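Local coordinates for probable histone-lysine N-methyltransferase, H3 lysine-9 specific SUVH9 (Arabidopsis thaliana, PDB 4NJ5), which plays a role in gene silencing, lacks methyltransferase activity, and may bind methylated DNA and recruit RNA polymerase V to chromatin, at residues Glu153-Glu158 / Gly212-Arg217; Arg166-Gly171 / Phe197-Ser202. All blocks are in the same frame, centred on the assembly; numbering follows the deposited sequence.

Contact 1: residues Glu153-Glu158 / Gly212-Arg217; sequences EHQRLE and GVFKYR
Three hydrogen bonds join His154 and Gln155 to the start of the strand at Gly212-Phe214. The amide of Gly212 reaches His154 ND1 at 3.0 Å, meeting the imidazole at its edge and 16° out of the ring plane, which is consistent with ND1 being the unprotonated ring nitrogen. Gly212 is held at its carbonyl too, where Gln155 N lies 2.6 Å from Gly212 O in a nearly straight bond. The third bond uses a side-chain acceptor: Phe214 N donates to Gln155 OE1 at 2.9 Å, coming from above the amide plane, 49° out of it. With CG anti to the carbonyl carbon (chi1 -71°) and an extended chain beyond, Gln155 runs alongside Val213 toward the Phe214 amide, and its NE2 turns to Gly141 O. Both ends of this buried amide are therefore engaged.

The flat amide of Gln155 also makes a van der Waals contact with Val213, CD to CB 3.7 Å. The apolar part is Leu157, centre of an inverse gamma turn, which lays CD1 over the centre of one face of the Phe214 ring, a CH-pi contact of 4.1 Å to the centroid, while Leu157 CB nears Phe214 CZ at 3.7 Å.

The loop leading into helix 159-169, whose Asn161 touches Gln155 and Phe214, is thus tied to the first residues of strand 212-220. That strand lies between strands 136-140 and 190-206, antiparallel to both, in the SRA domain sheet.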
loop_
_atom_site.group_PDB
_atom_site.type_symbol
_atom_site.label_atom_id
_atom_site.label_comp_id
_atom_site.label_asym_id
_atom_site.label_seq_id
_atom_site.Cartn_x
_atom_site.Cartn_y
_atom_site.Cartn_z
ATOM N N GLU A 153 17.321 4.763 35.071
ATOM C CA GLU A 153 18.585 4.353 35.671
ATOM C C GLU A 153 19.697 4.425 34.629
ATOM O O GLU A 153 19.426 4.587 33.440
ATOM C CB GLU A 153 18.487 2.940 36.257
ATOM C CG GLU A 153 18.159 1.861 35.241
ATOM C CD GLU A 153 17.957 0.496 35.875
ATOM O OE1 GLU A 153 18.905 -0.017 36.508
ATOM O OE2 GLU A 153 16.849 -0.063 35.740
ATOM N N HIS A 154 20.944 4.318 35.080
ATOM C CA HIS A 154 22.093 4.364 34.181
ATOM C C HIS A 154 22.049 3.221 33.176
ATOM O O HIS A 154 21.747 2.081 33.531
ATOM C CB HIS A 154 23.403 4.290 34.969
ATOM C CG HIS A 154 23.528 5.321 36.043
ATOM N ND1 HIS A 154 23.331 6.672 35.810
ATOM C CD2 HIS A 154 23.838 5.218 37.356
ATOM C CE1 HIS A 154 23.509 7.339 36.929
ATOM N NE2 HIS A 154 23.821 6.480 37.887
ATOM N N GLN A 155 22.348 3.525 31.920
ATOM C CA GLN A 155 22.428 2.479 30.913
ATOM C C GLN A 155 23.669 1.632 31.166
ATOM O O GLN A 155 24.616 2.073 31.820
ATOM C CB GLN A 155 22.447 3.076 29.504
ATOM C CG GLN A 155 21.106 3.658 29.084
ATOM C CD GLN A 155 21.031 3.987 27.605
ATOM O OE1 GLN A 155 22.012 3.852 26.873
ATOM N NE2 GLN A 155 19.857 4.422 27.157
ATOM N N ARG A 156 23.654 0.401 30.675
ATOM C CA ARG A 156 24.822 -0.460 30.792
ATOM C C ARG A 156 25.264 -0.947 29.428
ATOM O O ARG A 156 24.437 -1.152 28.539
ATOM C CB ARG A 156 24.549 -1.620 31.756
ATOM C CG ARG A 156 24.455 -1.163 33.199
ATOM C CD ARG A 156 23.944 -2.232 34.137
ATOM N NE ARG A 156 23.840 -1.737 35.510
ATOM C CZ ARG A 156 24.802 -1.831 36.424
ATOM N NH1 ARG A 156 25.954 -2.417 36.128
ATOM N NH2 ARG A 156 24.611 -1.340 37.640
ATOM N N LEU A 157 26.572 -1.107 29.265
ATOM C CA LEU A 157 27.122 -1.556 27.995
ATOM C C LEU A 157 26.952 -3.066 27.866
ATOM O O LEU A 157 27.918 -3.826 27.918
ATOM C CB LEU A 157 28.590 -1.158 27.877
ATOM C CG LEU A 157 29.206 -1.239 26.481
ATOM C CD1 LEU A 157 28.415 -0.383 25.503
ATOM C CD2 LEU A 157 30.671 -0.818 26.513
ATOM N N GLU A 158 25.700 -3.489 27.722
ATOM C CA GLU A 158 25.358 -4.899 27.602
ATOM C C GLU A 158 24.248 -5.031 26.572
ATOM O O GLU A 158 23.633 -4.036 26.189
ATOM C CB GLU A 158 24.868 -5.453 28.944
ATOM C CG GLU A 158 25.763 -5.151 30.137
ATOM C CD GLU A 158 25.163 -5.624 31.448
ATOM O OE1 GLU A 158 23.971 -5.336 31.700
ATOM O OE2 GLU A 158 25.881 -6.293 32.221
ATOM N N GLY A 212 23.405 7.837 33.082
ATOM C CA GLY A 212 24.339 7.563 32.008
ATOM C C GLY A 212 23.655 6.836 30.868
ATOM O O GLY A 212 22.899 5.892 31.089
ATOM N N VAL A 213 23.904 7.294 29.646
ATOM C CA VAL A 213 23.399 6.634 28.448
ATOM C C VAL A 213 24.538 6.466 27.445
ATOM O O VAL A 213 25.589 7.100 27.572
ATOM C CB VAL A 213 22.266 7.445 27.782
ATOM C CG1 VAL A 213 21.154 7.752 28.787
ATOM C CG2 VAL A 213 22.816 8.728 27.176
ATOM N N PHE A 214 24.333 5.607 26.454
ATOM C CA PHE A 214 25.317 5.449 25.393
ATOM C C PHE A 214 24.792 6.014 24.071
ATOM O O PHE A 214 23.622 5.844 23.731
ATOM C CB PHE A 214 25.727 3.980 25.241
ATOM C CG PHE A 214 26.394 3.406 26.462
ATOM C CD1 PHE A 214 25.657 2.716 27.411
ATOM C CD2 PHE A 214 27.757 3.562 26.665
ATOM C CE1 PHE A 214 26.269 2.185 28.538
ATOM C CE2 PHE A 214 28.374 3.034 27.789
ATOM C CZ PHE A 214 27.627 2.344 28.726
ATOM N N LYS A 215 25.665 6.696 23.337
ATOM C CA LYS A 215 25.294 7.284 22.058
ATOM C C LYS A 215 26.169 6.774 20.914
ATOM O O LYS A 215 27.367 6.543 21.082
ATOM C CB LYS A 215 25.346 8.810 22.137
ATOM C CG LYS A 215 24.055 9.439 22.641
ATOM C CD LYS A 215 24.229 10.919 22.943
ATOM C CE LYS A 215 22.882 11.601 23.089
ATOM N NZ LYS A 215 21.900 10.704 23.751
ATOM N N TYR A 216 25.555 6.601 19.749
ATOM C CA TYR A 216 26.241 6.049 18.592
ATOM C C TYR A 216 25.922 6.885 17.363
ATOM O O TYR A 216 24.767 7.233 17.120
ATOM C CB TYR A 216 25.812 4.597 18.363
ATOM C CG TYR A 216 25.852 3.736 19.606
ATOM C CD1 TYR A 216 26.985 3.002 19.933
ATOM C CD2 TYR A 216 24.754 3.656 20.453
ATOM C CE1 TYR A 216 27.021 2.212 21.068
ATOM C CE2 TYR A 216 24.783 2.872 21.589
ATOM C CZ TYR A 216 25.916 2.152 21.890
ATOM O OH TYR A 216 25.944 1.370 23.020
ATOM N N ARG A 217 26.951 7.219 16.597
ATOM C CA ARG A 217 26.767 8.002 15.387
ATOM C C ARG A 217 26.686 7.085 14.176
ATOM O O ARG A 217 27.632 6.358 13.869
ATOM C CB ARG A 217 27.899 9.011 15.222
ATOM C CG ARG A 217 27.985 9.613 13.837
ATOM C CD ARG A 217 29.120 10.612 13.750
ATOM N NE ARG A 217 28.625 11.982 13.754
ATOM C CZ ARG A 217 28.461 12.716 12.660
ATOM N NH1 ARG A 217 28.765 12.211 11.472
ATOM N NH2 ARG A 217 28.002 13.955 12.754
#

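Contact 2: residues Arg166-Gly171 / Phe197-Ser202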
loop_
_atom_site.group_PDB
_atom_site.type_symbol
_atom_site.label_atom_id
_atom_site.label_comp_id
_atom_site.label_asym_id
_atom_site.label_seq_id
_atom_site.Cartn_x
_atom_site.Cartn_y
_atom_site.Cartn_z
ATOM N N ARG A 166 30.012 -3.277 19.214
ATOM C CA ARG A 166 30.688 -4.306 18.449
ATOM C C ARG A 166 30.488 -4.120 16.947
ATOM O O ARG A 166 31.409 -4.340 16.159
ATOM C CB ARG A 166 30.199 -5.689 18.880
ATOM C CG ARG A 166 31.229 -6.477 19.663
ATOM C CD ARG A 166 31.757 -5.698 20.860
ATOM N NE ARG A 166 33.102 -6.134 21.222
ATOM C CZ ARG A 166 34.215 -5.510 20.848
ATOM N NH1 ARG A 166 34.143 -4.405 20.118
ATOM N NH2 ARG A 166 35.399 -5.983 21.213
ATOM N N SER A 167 29.287 -3.710 16.551
ATOM C CA SER A 167 29.017 -3.457 15.141
ATOM C C SER A 167 29.834 -2.276 14.633
ATOM O O SER A 167 30.265 -2.270 13.478
ATOM C CB SER A 167 27.523 -3.246 14.888
ATOM O OG SER A 167 26.854 -4.491 14.792
ATOM N N MET A 168 30.054 -1.281 15.492
ATOM C CA MET A 168 30.974 -0.204 15.142
ATOM C C MET A 168 32.361 -0.778 14.930
ATOM O O MET A 168 33.027 -0.479 13.941
ATOM C CB MET A 168 31.053 0.861 16.235
ATOM C CG MET A 168 32.151 1.889 15.965
ATOM S SD MET A 168 32.364 3.117 17.264
ATOM C CE MET A 168 32.922 2.077 18.614
ATOM N N TYR A 169 32.783 -1.608 15.878
ATOM C CA TYR A 169 34.118 -2.189 15.853
ATOM C C TYR A 169 34.361 -3.037 14.610
ATOM O O TYR A 169 35.409 -2.924 13.977
ATOM C CB TYR A 169 34.353 -3.019 17.117
ATOM C CG TYR A 169 35.683 -3.739 17.163
ATOM C CD1 TYR A 169 36.810 -3.127 17.697
ATOM C CD2 TYR A 169 35.806 -5.038 16.690
ATOM C CE1 TYR A 169 38.022 -3.785 17.748
ATOM C CE2 TYR A 169 37.012 -5.702 16.734
ATOM C CZ TYR A 169 38.117 -5.073 17.265
ATOM O OH TYR A 169 39.323 -5.733 17.313
ATOM N N TYR A 170 33.396 -3.883 14.261
ATOM C CA TYR A 170 33.577 -4.813 13.147
ATOM C C TYR A 170 33.071 -4.259 11.815
ATOM O O TYR A 170 33.051 -4.968 10.811
ATOM C CB TYR A 170 32.922 -6.164 13.453
ATOM C CG TYR A 170 33.565 -6.909 14.603
ATOM C CD1 TYR A 170 34.760 -7.599 14.430
ATOM C CD2 TYR A 170 32.977 -6.928 15.859
ATOM C CE1 TYR A 170 35.352 -8.282 15.480
ATOM C CE2 TYR A 170 33.558 -7.605 16.913
ATOM C CZ TYR A 170 34.747 -8.277 16.722
ATOM O OH TYR A 170 35.318 -8.957 17.773
ATOM N N GLY A 171 32.672 -2.990 11.815
ATOM C CA GLY A 171 32.202 -2.328 10.610
ATOM C C GLY A 171 30.950 -2.947 10.018
ATOM O O GLY A 171 30.803 -3.030 8.799
ATOM N N PHE A 197 23.409 1.631 7.140
ATOM C CA PHE A 197 24.217 2.654 7.781
ATOM C C PHE A 197 25.363 1.951 8.491
ATOM O O PHE A 197 25.270 0.768 8.802
ATOM C CB PHE A 197 23.386 3.413 8.820
ATOM C CG PHE A 197 22.416 4.410 8.236
ATOM C CD1 PHE A 197 21.337 3.995 7.468
ATOM C CD2 PHE A 197 22.565 5.764 8.494
ATOM C CE1 PHE A 197 20.439 4.914 6.953
ATOM C CE2 PHE A 197 21.678 6.688 7.975
ATOM C CZ PHE A 197 20.610 6.262 7.205
ATOM N N ARG A 198 26.444 2.671 8.753
ATOM C CA ARG A 198 27.519 2.124 9.573
ATOM C C ARG A 198 27.724 2.975 10.812
ATOM O O ARG A 198 27.580 4.195 10.764
ATOM C CB ARG A 198 28.825 1.996 8.783
ATOM C CG ARG A 198 28.986 0.651 8.098
ATOM C CD ARG A 198 30.409 0.419 7.620
ATOM N NE ARG A 198 30.497 -0.784 6.797
ATOM C CZ ARG A 198 30.384 -0.789 5.472
ATOM N NH1 ARG A 198 30.189 0.350 4.820
ATOM N NH2 ARG A 198 30.469 -1.928 4.799
ATOM N N ILE A 199 28.041 2.324 11.927
ATOM C CA ILE A 199 28.308 3.033 13.168
ATOM C C ILE A 199 29.769 3.445 13.157
ATOM O O ILE A 199 30.654 2.595 13.124
ATOM C CB ILE A 199 28.024 2.150 14.397
ATOM C CG1 ILE A 199 26.664 1.461 14.260
ATOM C CG2 ILE A 199 28.077 2.977 15.671
ATOM C CD1 ILE A 199 26.423 0.377 15.285
ATOM N N VAL A 200 30.026 4.748 13.164
ATOM C CA VAL A 200 31.390 5.239 12.987
ATOM C C VAL A 200 31.955 5.883 14.245
ATOM O O VAL A 200 33.125 6.274 14.276
ATOM C CB VAL A 200 31.475 6.252 11.837
ATOM C CG1 VAL A 200 30.923 5.642 10.558
ATOM C CG2 VAL A 200 30.719 7.522 12.198
ATOM N N ASP A 201 31.122 5.999 15.273
ATOM C CA ASP A 201 31.560 6.565 16.544
ATOM C C ASP A 201 30.600 6.206 17.675
ATOM O O ASP A 201 29.418 5.979 17.444
ATOM C CB ASP A 201 31.716 8.083 16.437
ATOM C CG ASP A 201 32.571 8.655 17.548
ATOM O OD1 ASP A 201 33.240 7.862 18.242
ATOM O OD2 ASP A 201 32.581 9.891 17.726
ATOM N N SER A 202 31.122 6.144 18.895
ATOM C CA SER A 202 30.301 5.850 20.066
ATOM C C SER A 202 30.878 6.536 21.293
ATOM O O SER A 202 32.090 6.732 21.387
ATOM C CB SER A 202 30.240 4.346 20.318
ATOM O OG SER A 202 31.454 3.888 20.887
HETATM O O HOH W 1 28.896 -0.666 11.755
HETATM O O HOH W 2 32.601 1.227 11.567
#
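Ser167 O is gripped twice: Ile172 N bonds it as part of the helix ending, and water 1 donates to it at 2.7 Å. The same water accepts from Ile199 N at 3.1 Å, so it bridges the helix to the strand. A second bridge lies beside it, where water 2 donates to both Met168 O and Ile199 O, the latter at 2.8 Å. Both backbone polar groups of Ile199 thus face the helix end through water.

One direct hydrogen bond crosses as well. Arg198, extended from CG to NE, sends NE to Gly171 O at 3.0 Å; the oxygen lies within 3° of the guanidinium plane, whereas the donor stands 46° out of the carbonyl plane. Gly171 is the C-prime residue of a Schellman motif, with positive phi (63°), and this turn presents its carbonyl to the arginine.

Van der Waals packing centres on Met168. Its CG, anti to the backbone N, passes Ile199 O at 3.3 Å, and its CB rests against Ile199 CG2 at 3.7 Å, an apolar pair. The chain stays extended to the sulfur, which lies alongside the Asp201 backbone, then bends at chi3 so that CE ends against Ser202 OG, 3.3 Å away; that hydroxyl also makes a weak hydrogen bond with Glu165 OE1. Ile199 CD1 touches Ser167 CB at 3.8 Å. The hydroxyl of Ser167 turns instead to Ala118 O.

The arrangement sets the C-terminal end of helix 159-169 against strand 190-206 of the mixed SRA domain sheet. Besides the helix, Ile199 also meets Val174 and Leu218, from strands 174-180 and 212-220 that pair antiparallel with its own strand.

Contacts 1 and 2 have centres 15 Å apart and share one sheet: strand 212-220 of contact 1 pairs antiparallel with strand 190-206 of contact 2. Direct bonds are probable at Arg217, whose N lies 2.9 Å from Asp201 O and O 3.0 Å from Val200 N. Two successive residues thus face one, and with Val200 psi at -5° this is consistent with a beta bulge. Tyr216 CD1 packs on Ser202 CB at 3.5 Å. Helix 159-169 links the other segments, following 153-158 and ending within 166-171. Residues 166-202 all lie between 158 and 212, so contact 2 nests inside the loop closed by contact 1. Both belong to the SRA domain, away from the pre-SET zinc cluster.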